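PDB 3RNR: stage II sporulation E family protein from Thermanaerovibrio acidaminovorans, which is of unknown function but probably acts as a metal-dependent serine/threonine protein phosphatase of the PP2C type. Local coordinates for residues 52-55 against 56-60; 64-67 against 68-72. All coordinates share one frame; numbering follows the deposited sequence. Where two conformers were deposited one is given.

How the contacts relate
Contacts 1 and 2 are consecutive: residues 52-60 lie within helix 46-63, and residues 64-72 run through the loop after it to the start of strand 72-80. In contact 1 Ala53, Gln54 and Val57 are buried, Ala55 and Arg59 exposed; in contact 2 Ile66 and Thr70 are buried, Gly65 and Arg69 exposed. Contact 1 is built on repeated main-chain bonds of a regular helix, with polar side chains reaching a neighbouring loop and a water; contact 2 has a single main-chain bond closing a beta turn, plus aliphatic packing. Their centres are about 10 Å apart, and they meet where Trp60 CZ3 lies 3.5 Å from Thr70 OG1 and His58 NE2 lies 3.7 Å from Leu67 CD2.

Contact 1: 52-55 against 56-60; sequences AAQA and AVHRW
The guanidinium of Arg59 has Ala55 O over the centre of one face, 3.8 Å above its plane, while Ala55 CB approaches NH1 at 4.1 Å. A bend at chi3 (48°) turns the otherwise extended arginine back along the helix, over the preceding turn. There a water bridges the two segments, accepting from Arg59 NH2 and donating to Ala52 O at 2.9 Å. That carbonyl is gripped twice, since Ala56 N also donates to it. At the edge of the His58 ring, near its plane, sits Gln54 NE2, 3.7 Å from His58 CD2; the amide and ring planes are turned 65° apart, and this is van der Waals contact. Both side chains have CG anti to the backbone N (chi1 -168° for His58), which sends them off the same side of the helix one turn apart, where they cross at a slant. Beneath them runs the i to i+4 ladder of an alpha helix, from Ala56 N to Ala52 O through Arg59 N to Ala55 O (3.0 Å). Val57 CG2 rests 3.5 Å from Ala53 O. The Gln54 amide is held by the loop beyond, OE1 accepting from Gly138 N and NE2 donating to Ile139 O. Helix 46-63 thus joins that loop on its Gln54 side and packs on helix 25-41, where Ala52 touches Val39, Val57 touches Arg31, and Trp60 makes a cation-pi contact with Arg31.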
# COMPACT_ATOMS: atom_id res chain seq x y z
N ALA B 52 -8.01 3.24 13.95
CA ALA B 52 -6.80 2.49 14.32
C ALA B 52 -5.53 3.37 14.25
O ALA B 52 -4.67 3.31 15.14
CB ALA B 52 -6.65 1.23 13.45
N ALA B 53 -5.42 4.18 13.21
CA ALA B 53 -4.32 5.14 13.11
C ALA B 53 -4.29 6.06 14.33
O ALA B 53 -3.23 6.31 14.91
CB ALA B 53 -4.44 5.97 11.81
N GLN B 54 -5.45 6.57 14.71
CA GLN B 54 -5.57 7.42 15.88
C GLN B 54 -5.10 6.70 17.15
O GLN B 54 -4.34 7.26 17.93
CB GLN B 54 -7.01 7.90 16.07
CG GLN B 54 -7.28 8.61 17.43
CD GLN B 54 -6.55 9.95 17.59
OE1 GLN B 54 -6.00 10.49 16.64
NE2 GLN B 54 -6.53 10.47 18.81
N ALA B 55 -5.54 5.46 17.34
CA ALA B 55 -5.18 4.72 18.53
C ALA B 55 -3.67 4.49 18.58
O ALA B 55 -3.05 4.63 19.64
CB ALA B 55 -5.95 3.39 18.61
N ALA B 56 -3.07 4.18 17.43
CA ALA B 56 -1.64 3.91 17.37
C ALA B 56 -0.78 5.14 17.64
O ALA B 56 0.20 5.07 18.38
CB ALA B 56 -1.26 3.30 16.01
N VAL B 57 -1.14 6.26 17.03
CA VAL B 57 -0.37 7.48 17.24
C VAL B 57 -0.55 7.98 18.68
O VAL B 57 0.41 8.38 19.34
CB VAL B 57 -0.71 8.57 16.20
CG1 VAL B 57 -0.04 9.89 16.57
CG2 VAL B 57 -0.25 8.12 14.80
N HIS B 58 -1.79 7.95 19.17
CA HIS B 58 -2.10 8.40 20.52
C HIS B 58 -1.30 7.61 21.57
O HIS B 58 -0.73 8.18 22.51
CB HIS B 58 -3.61 8.24 20.76
CG HIS B 58 -4.12 8.93 21.99
ND1 HIS B 58 -3.86 8.47 23.26
CD2 HIS B 58 -4.91 10.03 22.14
CE1 HIS B 58 -4.46 9.26 24.15
NE2 HIS B 58 -5.10 10.21 23.49
N ARG B 59 -1.27 6.30 21.39
CA ARG B 59 -0.58 5.38 22.30
C ARG B 59 0.93 5.66 22.31
O ARG B 59 1.54 5.86 23.36
CB ARG B 59 -0.88 3.94 21.84
CG ARG B 59 -0.51 2.78 22.75
CD ARG B 59 -1.29 1.50 22.34
NE ARG B 59 -1.24 1.21 20.89
CZ ARG B 59 -2.31 0.92 20.13
NH1 ARG B 59 -3.52 0.86 20.67
NH2 ARG B 59 -2.16 0.68 18.83
N TRP B 60 1.52 5.69 21.12
CA TRP B 60 2.93 6.03 20.94
C TRP B 60 3.31 7.43 21.47
O TRP B 60 4.32 7.59 22.16
CB TRP B 60 3.29 5.91 19.45
CG TRP B 60 4.59 6.53 19.06
CD1 TRP B 60 5.84 6.02 19.27
CD2 TRP B 60 4.78 7.79 18.39
NE1 TRP B 60 6.79 6.88 18.77
CE2 TRP B 60 6.17 7.97 18.22
CE3 TRP B 60 3.90 8.77 17.91
CZ2 TRP B 60 6.70 9.10 17.60
CZ3 TRP B 60 4.44 9.88 17.29
CH2 TRP B 60 5.83 10.04 17.14
O HOH W 1 -4.20 0.75 16.41

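Contact 2: 64-67 against 68-72; sequences GGIL and GRTGA
Ile66 CD1 meets Thr70 CG2 at 3.7 Å, and Ile66 CG1 lies only slightly farther from the same methyl. Ile66 chi1 (57°) sets CG1 between the backbone N and the carbonyl carbon, from where the extended chain reaches Thr70. In one of two Arg69 conformers, NH1 lies 3.9 Å from Ile66 CG2 and the side chains cross at about a right angle, a doubtful contact. Arg69 CB packs 3.4 Å from Ile66 O, the carbonyl that accepts from Arg69 N at 2.8 Å (N-H...O angle 153°) and closes a type II beta turn from Ile66 to Arg69. Gly68 occupies the third position of the turn with positive phi (89°), where a CB would clash with Leu67 O. Just upstream, Gly65, also at positive phi, makes the Schellman motif that follows the last turn of helix 46-63. Farther out, Leu67 also rests on Ser62, Ile66 touches Ile23 and Arg24, and Thr70 OG1 is hydrogen-bonded to Ile23 O. With its hydroxyl committed to the neighbouring loop, Thr70 offers its methyl to Ile66: one main-chain bond closes the turn and apolar packing ties it to the residues leading into strand 72-80, with no charge pairing between the segments.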
# COMPACT_ATOMS: atom_id res chain seq x y z
N GLY B 64 5.76 8.56 24.73
CA GLY B 64 6.85 9.48 24.47
C GLY B 64 6.74 10.75 25.29
O GLY B 64 7.59 11.63 25.19
N GLY B 65 5.68 10.85 26.10
CA GLY B 65 5.39 12.06 26.85
C GLY B 65 5.07 13.26 25.98
O GLY B 65 5.05 14.40 26.45
N ILE B 66 4.90 13.00 24.69
CA ILE B 66 4.58 13.99 23.66
C ILE B 66 3.11 14.17 23.18
O ILE B 66 2.90 14.74 22.11
CB ILE B 66 5.56 13.96 22.47
CG1 ILE B 66 5.61 12.58 21.83
CG2 ILE B 66 6.95 14.38 22.94
CD1 ILE B 66 6.52 12.55 20.62
N LEU B 67 2.14 13.55 23.84
CA LEU B 67 0.77 13.56 23.33
C LEU B 67 0.29 14.97 22.99
O LEU B 67 0.41 15.88 23.79
CB LEU B 67 -0.20 12.93 24.33
CG LEU B 67 -1.67 12.91 23.91
CD1 LEU B 67 -1.86 12.10 22.63
CD2 LEU B 67 -2.55 12.36 25.03
N GLY B 68 -0.25 15.13 21.78
CA GLY B 68 -0.78 16.41 21.36
C GLY B 68 0.27 17.28 20.70
O GLY B 68 -0.04 18.29 20.09
N ARG B 69 1.54 16.90 20.87
CA ARG B 69 2.64 17.65 20.27
C ARG B 69 3.22 17.04 18.99
O ARG B 69 4.17 17.57 18.41
CB ARG B 69 3.73 17.92 21.31
CG ARG B 69 3.28 18.88 22.40
CD ARG B 69 4.48 19.53 23.08
NE ARG B 69 5.27 18.57 23.84
CZ ARG B 69 6.55 18.74 24.15
NH1 ARG B 69 7.18 17.81 24.85
NH2 ARG B 69 7.19 19.83 23.76
N THR B 70 2.65 15.91 18.57
CA THR B 70 3.09 15.21 17.37
C THR B 70 1.81 14.68 16.70
O THR B 70 0.83 14.38 17.37
CB THR B 70 4.04 14.04 17.71
OG1 THR B 70 4.44 13.33 16.52
CG2 THR B 70 3.38 13.07 18.68
N GLY B 71 1.81 14.55 15.38
CA GLY B 71 0.60 14.08 14.73
C GLY B 71 0.74 13.96 13.23
O GLY B 71 1.78 14.28 12.67
N ALA B 72 -0.33 13.50 12.58
CA ALA B 72 -0.33 13.38 11.14
C ALA B 72 -1.72 13.69 10.63
O ALA B 72 -2.68 13.69 11.40
CB ALA B 72 0.07 11.95 10.73